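PDB 3GVE: YfkN protein from Bacillus subtilis subsp. subtilis, which belongs to the calcineurin-like phosphoesterase family and holds a manganese and a magnesium ion in a shared two-metal centre. Local coordinates for residues A215-E220 / E229-D234; Q190-S195 / F233-K238. All blocks are in the same frame, centred on the assembly; numbering follows the deposited sequence.

Interaction 1: A215-E220 / E229-D234; sequences AHTGIE and ENAVFD. With MG (magnesium ion), chain D.
Glu-229 O takes a short hydrogen bond from the hydroxyl of Thr-217 (OG1 to O 2.6 Å), the donor lying 26° off the carbonyl plane. The carboxylate of Glu-229 turns instead to His-249, a magnesium ligand. Asn-230 lays its amide against Gly-218: OD1 receives the Gly-218 N-H in the carbonyl plane on a lone pair, at 2.8 Å, though the bond is bent at the hydrogen (136°). Its ND2 reaches Glu-220 OE2 through a water, while OE1 of that carboxylate forms a salt bridge with Lys-341 of the second subunit. Ala-231, the N-cap of the helix that follows, sends its N-H to Thr-217 OG1 (2.8 Å), so the one hydroxyl both gives and receives. With OG1 anti to the Thr-217 backbone N (chi1 -174°), it faces both groups. Val-232 N donates a hydrogen bond to Gly-218 O (3.0 Å), and Val-232 CB rests 3.8 Å from Ile-219 CG1. One water accepts from Phe-233 N and Glu-220 N and donates to Asn-230 O, and Phe-233 CB lies 3.4 Å from Glu-220 O. His-216 NE2, at the turn after strand 210-215, binds magnesium at 2.3 Å. The pair thus joins the loop leaving that strand to the start of helix 232-238, with Thr-217 and Ala-231 touching helix 192-205 and Val-232 lying over strands 244-247 and 275-280.

Interaction 2: Q190-S195 / F233-K238; sequences QDIVES and FDLATK
Asp-234 O is gripped by two backbone N-H groups of the next turn, firmly by Lys-238 N (2.8 Å) and weakly by Thr-237 N. This turn carries Asp-234 CB and Lys-238 CB to the same flank of the helix, where Val-193 crosses both side chains at about a right angle. Its two methyls divide the work: CG2 presses on Asp-234 CB at 3.6 Å, and CG1 meets Lys-238 CB at 3.9 Å. With CG1 anti to the backbone N and CG2 anti to the carbonyl carbon (chi1 166°), the branch straddles one helical turn. The polar ends of Asp-234 and Lys-238 both go to the backbone of Gln-224, OD1 to its N and NZ to its O. Deeper in, Ile-192 CG2 rests over the side of the branched end of Leu-235, 3.9 Å from CG and about as far from both methyls, the two side chains crossing at about a right angle. On the opposing helix, Asp-191 is the N-cap: its OD2 accepts the Glu-194 N-H (2.9 Å) in a capping bond that is nearly straight at the hydrogen (160°). The two helices belong to successive beta-alpha-beta crossovers, joining parallel strands 160-170, 210-215 and 244-247, an arrangement in keeping with the layered alpha/beta core of calcineurin-like phosphoesterases.

Interactions 1 and 2 have centres about 8 Å apart and use the same helix, 232-238: interaction 1 ties its start to the loop after strand 210-215, while interaction 2 packs its flank on helix 192-205. Ile-192 also bridges them, its CD1 lying 3.8 Å from Thr-217 OG1 and 4.1 Å from Ala-231 CB. Leu-235 CD1 makes a further bridge, 3.8 Å from Ala-215 CB. Interaction 1 reaches the metal centre directly through His-216, which binds magnesium together with Asp-64, Asn-108 and His-249. Interaction 2 lies farther from the metals, the Ile-192 side chain about 10 Å from the magnesium ion, and these bridges to interaction 1 are packing contacts.

Interaction 1: A215-E220 / E229-D234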
loop_
_atom_site.group_PDB
_atom_site.type_symbol
_atom_site.label_atom_id
_atom_site.label_comp_id
_atom_site.label_asym_id
_atom_site.label_seq_id
_atom_site.Cartn_x
_atom_site.Cartn_y
_atom_site.Cartn_z
ATOM N N ALA A 215 -3.151 21.624 -0.122
ATOM C CA ALA A 215 -2.997 21.215 -1.500
ATOM C C ALA A 215 -2.760 19.720 -1.575
ATOM O O ALA A 215 -1.657 19.255 -1.381
ATOM C CB ALA A 215 -1.841 21.983 -2.132
ATOM N N HIS A 216 -3.825 18.974 -1.853
ATOM C CA HIS A 216 -3.688 17.518 -1.959
ATOM C C HIS A 216 -3.157 17.193 -3.343
ATOM O O HIS A 216 -3.881 16.823 -4.248
ATOM C CB HIS A 216 -4.957 16.702 -1.662
ATOM C CG HIS A 216 -4.660 15.237 -1.536
ATOM N ND1 HIS A 216 -4.272 14.671 -0.344
ATOM C CD2 HIS A 216 -4.540 14.260 -2.467
ATOM C CE1 HIS A 216 -3.972 13.400 -0.535
ATOM N NE2 HIS A 216 -4.135 13.122 -1.813
ATOM N N THR A 217 -1.849 17.358 -3.454
ATOM C CA THR A 217 -1.145 17.297 -4.725
ATOM C C THR A 217 0.337 17.403 -4.390
ATOM O O THR A 217 0.702 18.028 -3.426
ATOM C CB THR A 217 -1.629 18.428 -5.676
ATOM O OG1 THR A 217 -1.033 18.284 -6.967
ATOM C CG2 THR A 217 -1.331 19.824 -5.118
ATOM N N GLY A 218 1.170 16.760 -5.192
ATOM C CA GLY A 218 2.589 16.679 -4.926
ATOM C C GLY A 218 3.405 17.694 -5.690
ATOM O O GLY A 218 2.898 18.660 -6.230
ATOM N N ILE A 219 4.700 17.417 -5.733
ATOM C CA ILE A 219 5.733 18.346 -6.162
ATOM C C ILE A 219 6.484 17.761 -7.341
ATOM O O ILE A 219 6.882 16.613 -7.300
ATOM C CB ILE A 219 6.758 18.599 -5.005
ATOM C CG1 ILE A 219 6.076 19.259 -3.800
ATOM C CG2 ILE A 219 7.957 19.398 -5.505
ATOM C CD1 ILE A 219 6.845 19.130 -2.482
ATOM N N GLU A 220 6.661 18.575 -8.375
ATOM C CA GLU A 220 7.626 18.303 -9.432
ATOM C C GLU A 220 8.620 19.458 -9.427
ATOM O O GLU A 220 8.380 20.499 -8.867
ATOM C CB GLU A 220 6.942 18.163 -10.797
ATOM C CG GLU A 220 5.930 16.995 -10.889
ATOM C CD GLU A 220 6.566 15.616 -10.727
ATOM O OE1 GLU A 220 7.787 15.477 -10.797
ATOM O OE2 GLU A 220 5.822 14.646 -10.534
ATOM N N GLU A 229 -1.426 16.691 -12.245
ATOM C CA GLU A 229 -1.735 15.927 -11.047
ATOM C C GLU A 229 -0.998 16.447 -9.813
ATOM O O GLU A 229 -1.574 16.509 -8.731
ATOM C CB GLU A 229 -1.373 14.458 -11.292
ATOM C CG GLU A 229 -1.693 13.512 -10.127
ATOM C CD GLU A 229 -1.455 12.042 -10.444
ATOM O OE1 GLU A 229 -1.348 11.702 -11.634
ATOM O OE2 GLU A 229 -1.382 11.237 -9.512
ATOM N N ASN A 230 0.278 16.791 -10.000
ATOM C CA ASN A 230 1.182 17.190 -8.924
ATOM C C ASN A 230 1.661 18.620 -9.158
ATOM O O ASN A 230 2.664 18.850 -9.790
ATOM C CB ASN A 230 2.341 16.183 -8.827
ATOM C CG ASN A 230 1.873 14.838 -8.293
ATOM O OD1 ASN A 230 1.343 14.752 -7.201
ATOM N ND2 ASN A 230 2.065 13.785 -9.076
ATOM N N ALA A 231 0.902 19.556 -8.619
ATOM C CA ALA A 231 0.948 20.946 -9.033
ATOM C C ALA A 231 1.531 21.941 -8.037
ATOM O O ALA A 231 1.396 23.124 -8.246
ATOM C CB ALA A 231 -0.476 21.405 -9.440
ATOM N N VAL A 232 2.150 21.471 -6.959
ATOM C CA VAL A 232 2.658 22.390 -5.935
ATOM C C VAL A 232 3.656 23.438 -6.470
ATOM O O VAL A 232 3.613 24.587 -6.087
ATOM C CB VAL A 232 3.257 21.635 -4.736
ATOM C CG1 VAL A 232 4.028 22.619 -3.831
ATOM C CG2 VAL A 232 2.133 20.946 -3.941
ATOM N N PHE A 233 4.564 23.024 -7.343
ATOM C CA PHE A 233 5.528 23.980 -7.897
ATOM C C PHE A 233 4.794 25.120 -8.604
ATOM O O PHE A 233 5.157 26.262 -8.484
ATOM C CB PHE A 233 6.485 23.279 -8.863
ATOM C CG PHE A 233 7.540 24.185 -9.436
ATOM C CD1 PHE A 233 8.754 24.368 -8.798
ATOM C CD2 PHE A 233 7.309 24.838 -10.630
ATOM C CE1 PHE A 233 9.733 25.209 -9.360
ATOM C CE2 PHE A 233 8.283 25.672 -11.191
ATOM C CZ PHE A 233 9.490 25.850 -10.555
ATOM N N ASP A 234 3.761 24.771 -9.355
ATOM C CA ASP A 234 2.958 25.759 -10.068
ATOM C C ASP A 234 2.106 26.639 -9.149
ATOM O O ASP A 234 1.980 27.824 -9.381
ATOM C CB ASP A 234 2.128 25.060 -11.150
ATOM C CG ASP A 234 3.000 24.247 -12.094
ATOM O OD1 ASP A 234 3.964 24.793 -12.638
ATOM O OD2 ASP A 234 2.749 23.067 -12.228
HETATM MG MG MG D . -3.923 11.132 -2.996
HETATM O O HOH W 1 4.617 20.608 -8.976
HETATM O O HOH W 2 3.389 14.065 -11.648
HETATM O O HOH W 3 -2.058 9.612 -2.589
#

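Interaction 2: Q190-S195 / F233-K238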
loop_
_atom_site.group_PDB
_atom_site.type_symbol
_atom_site.label_atom_id
_atom_site.label_comp_id
_atom_site.label_asym_id
_atom_site.label_seq_id
_atom_site.Cartn_x
_atom_site.Cartn_y
_atom_site.Cartn_z
ATOM N N GLN A 190 -11.871 21.736 -11.717
ATOM C CA GLN A 190 -11.092 22.820 -12.250
ATOM C C GLN A 190 -9.608 22.600 -11.953
ATOM O O GLN A 190 -9.234 22.064 -10.909
ATOM C CB GLN A 190 -11.597 24.120 -11.626
ATOM C CG GLN A 190 -10.910 25.390 -12.091
ATOM C CD GLN A 190 -11.428 26.618 -11.372
ATOM O OE1 GLN A 190 -11.918 26.534 -10.258
ATOM N NE2 GLN A 190 -11.290 27.774 -12.008
ATOM N N ASP A 191 -8.779 23.017 -12.900
ATOM C CA ASP A 191 -7.333 23.020 -12.725
ATOM C C ASP A 191 -6.974 23.647 -11.384
ATOM O O ASP A 191 -7.533 24.648 -10.987
ATOM C CB ASP A 191 -6.667 23.816 -13.856
ATOM C CG ASP A 191 -5.197 24.091 -13.593
ATOM O OD1 ASP A 191 -4.430 23.137 -13.667
ATOM O OD2 ASP A 191 -4.837 25.235 -13.307
ATOM N N ILE A 192 -6.000 23.036 -10.712
ATOM C CA ILE A 192 -5.570 23.502 -9.401
ATOM C C ILE A 192 -5.141 24.982 -9.368
ATOM O O ILE A 192 -5.690 25.746 -8.592
ATOM C CB ILE A 192 -4.497 22.569 -8.809
ATOM C CG1 ILE A 192 -5.141 21.225 -8.477
ATOM C CG2 ILE A 192 -3.867 23.187 -7.554
ATOM C CD1 ILE A 192 -4.141 20.132 -8.148
ATOM N N VAL A 193 -4.179 25.380 -10.214
ATOM C CA VAL A 193 -3.725 26.781 -10.252
ATOM C C VAL A 193 -4.855 27.754 -10.599
ATOM O O VAL A 193 -4.997 28.815 -9.995
ATOM C CB VAL A 193 -2.508 26.911 -11.198
ATOM C CG1 VAL A 193 -2.184 28.342 -11.566
ATOM C CG2 VAL A 193 -1.287 26.156 -10.651
ATOM N N GLU A 194 -5.666 27.380 -11.591
ATOM C CA GLU A 194 -6.780 28.235 -12.016
ATOM C C GLU A 194 -7.817 28.389 -10.911
ATOM O O GLU A 194 -8.244 29.480 -10.639
ATOM C CB GLU A 194 -7.459 27.697 -13.278
ATOM C CG GLU A 194 -6.645 27.841 -14.536
ATOM C CD GLU A 194 -7.263 27.126 -15.717
ATOM O OE1 GLU A 194 -8.469 26.833 -15.679
ATOM O OE2 GLU A 194 -6.532 26.850 -16.684
ATOM N N SER A 195 -8.062 27.372 -10.151
ATOM C CA SER A 195 -8.955 27.459 -8.966
ATOM C C SER A 195 -8.371 28.401 -7.960
ATOM O O SER A 195 -9.099 29.218 -7.318
ATOM C CB SER A 195 -9.317 26.058 -8.456
ATOM O OG SER A 195 -9.735 26.124 -7.122
ATOM N N PHE A 233 4.564 23.024 -7.343
ATOM C CA PHE A 233 5.528 23.980 -7.897
ATOM C C PHE A 233 4.794 25.120 -8.604
ATOM O O PHE A 233 5.157 26.262 -8.484
ATOM C CB PHE A 233 6.485 23.279 -8.863
ATOM C CG PHE A 233 7.540 24.185 -9.436
ATOM C CD1 PHE A 233 8.754 24.368 -8.798
ATOM C CD2 PHE A 233 7.309 24.838 -10.630
ATOM C CE1 PHE A 233 9.733 25.209 -9.360
ATOM C CE2 PHE A 233 8.283 25.672 -11.191
ATOM C CZ PHE A 233 9.490 25.850 -10.555
ATOM N N ASP A 234 3.761 24.771 -9.355
ATOM C CA ASP A 234 2.958 25.759 -10.068
ATOM C C ASP A 234 2.106 26.639 -9.149
ATOM O O ASP A 234 1.980 27.824 -9.381
ATOM C CB ASP A 234 2.128 25.060 -11.150
ATOM C CG ASP A 234 3.000 24.247 -12.094
ATOM O OD1 ASP A 234 3.964 24.793 -12.638
ATOM O OD2 ASP A 234 2.749 23.067 -12.228
ATOM N N LEU A 235 1.540 26.051 -8.101
ATOM C CA LEU A 235 0.880 26.845 -7.079
ATOM C C LEU A 235 1.835 27.880 -6.489
ATOM O O LEU A 235 1.497 29.040 -6.339
ATOM C CB LEU A 235 0.384 25.951 -5.955
ATOM C CG LEU A 235 -1.006 25.373 -6.129
ATOM C CD1 LEU A 235 -1.267 24.417 -4.957
ATOM C CD2 LEU A 235 -2.092 26.480 -6.167
ATOM N N ALA A 236 3.047 27.447 -6.171
ATOM C CA ALA A 236 4.001 28.343 -5.523
ATOM C C ALA A 236 4.491 29.453 -6.447
ATOM O O ALA A 236 4.808 30.528 -5.983
ATOM C CB ALA A 236 5.191 27.547 -4.981
ATOM N N THR A 237 4.562 29.176 -7.748
ATOM C CA THR A 237 5.162 30.120 -8.693
ATOM C C THR A 237 4.156 30.957 -9.490
ATOM O O THR A 237 4.482 32.061 -9.891
ATOM C CB THR A 237 6.106 29.400 -9.675
ATOM O OG1 THR A 237 5.411 28.304 -10.281
ATOM C CG2 THR A 237 7.379 28.891 -8.956
ATOM N N LYS A 238 2.963 30.423 -9.740
ATOM C CA LYS A 238 2.003 31.074 -10.649
ATOM C C LYS A 238 0.897 31.837 -9.955
ATOM O O LYS A 238 0.131 32.530 -10.599
ATOM C CB LYS A 238 1.367 30.065 -11.612
ATOM C CG LYS A 238 2.317 29.328 -12.538
ATOM C CD LYS A 238 1.515 28.493 -13.552
ATOM C CE LYS A 238 2.411 27.697 -14.486
ATOM N NZ LYS A 238 1.548 26.989 -15.496
#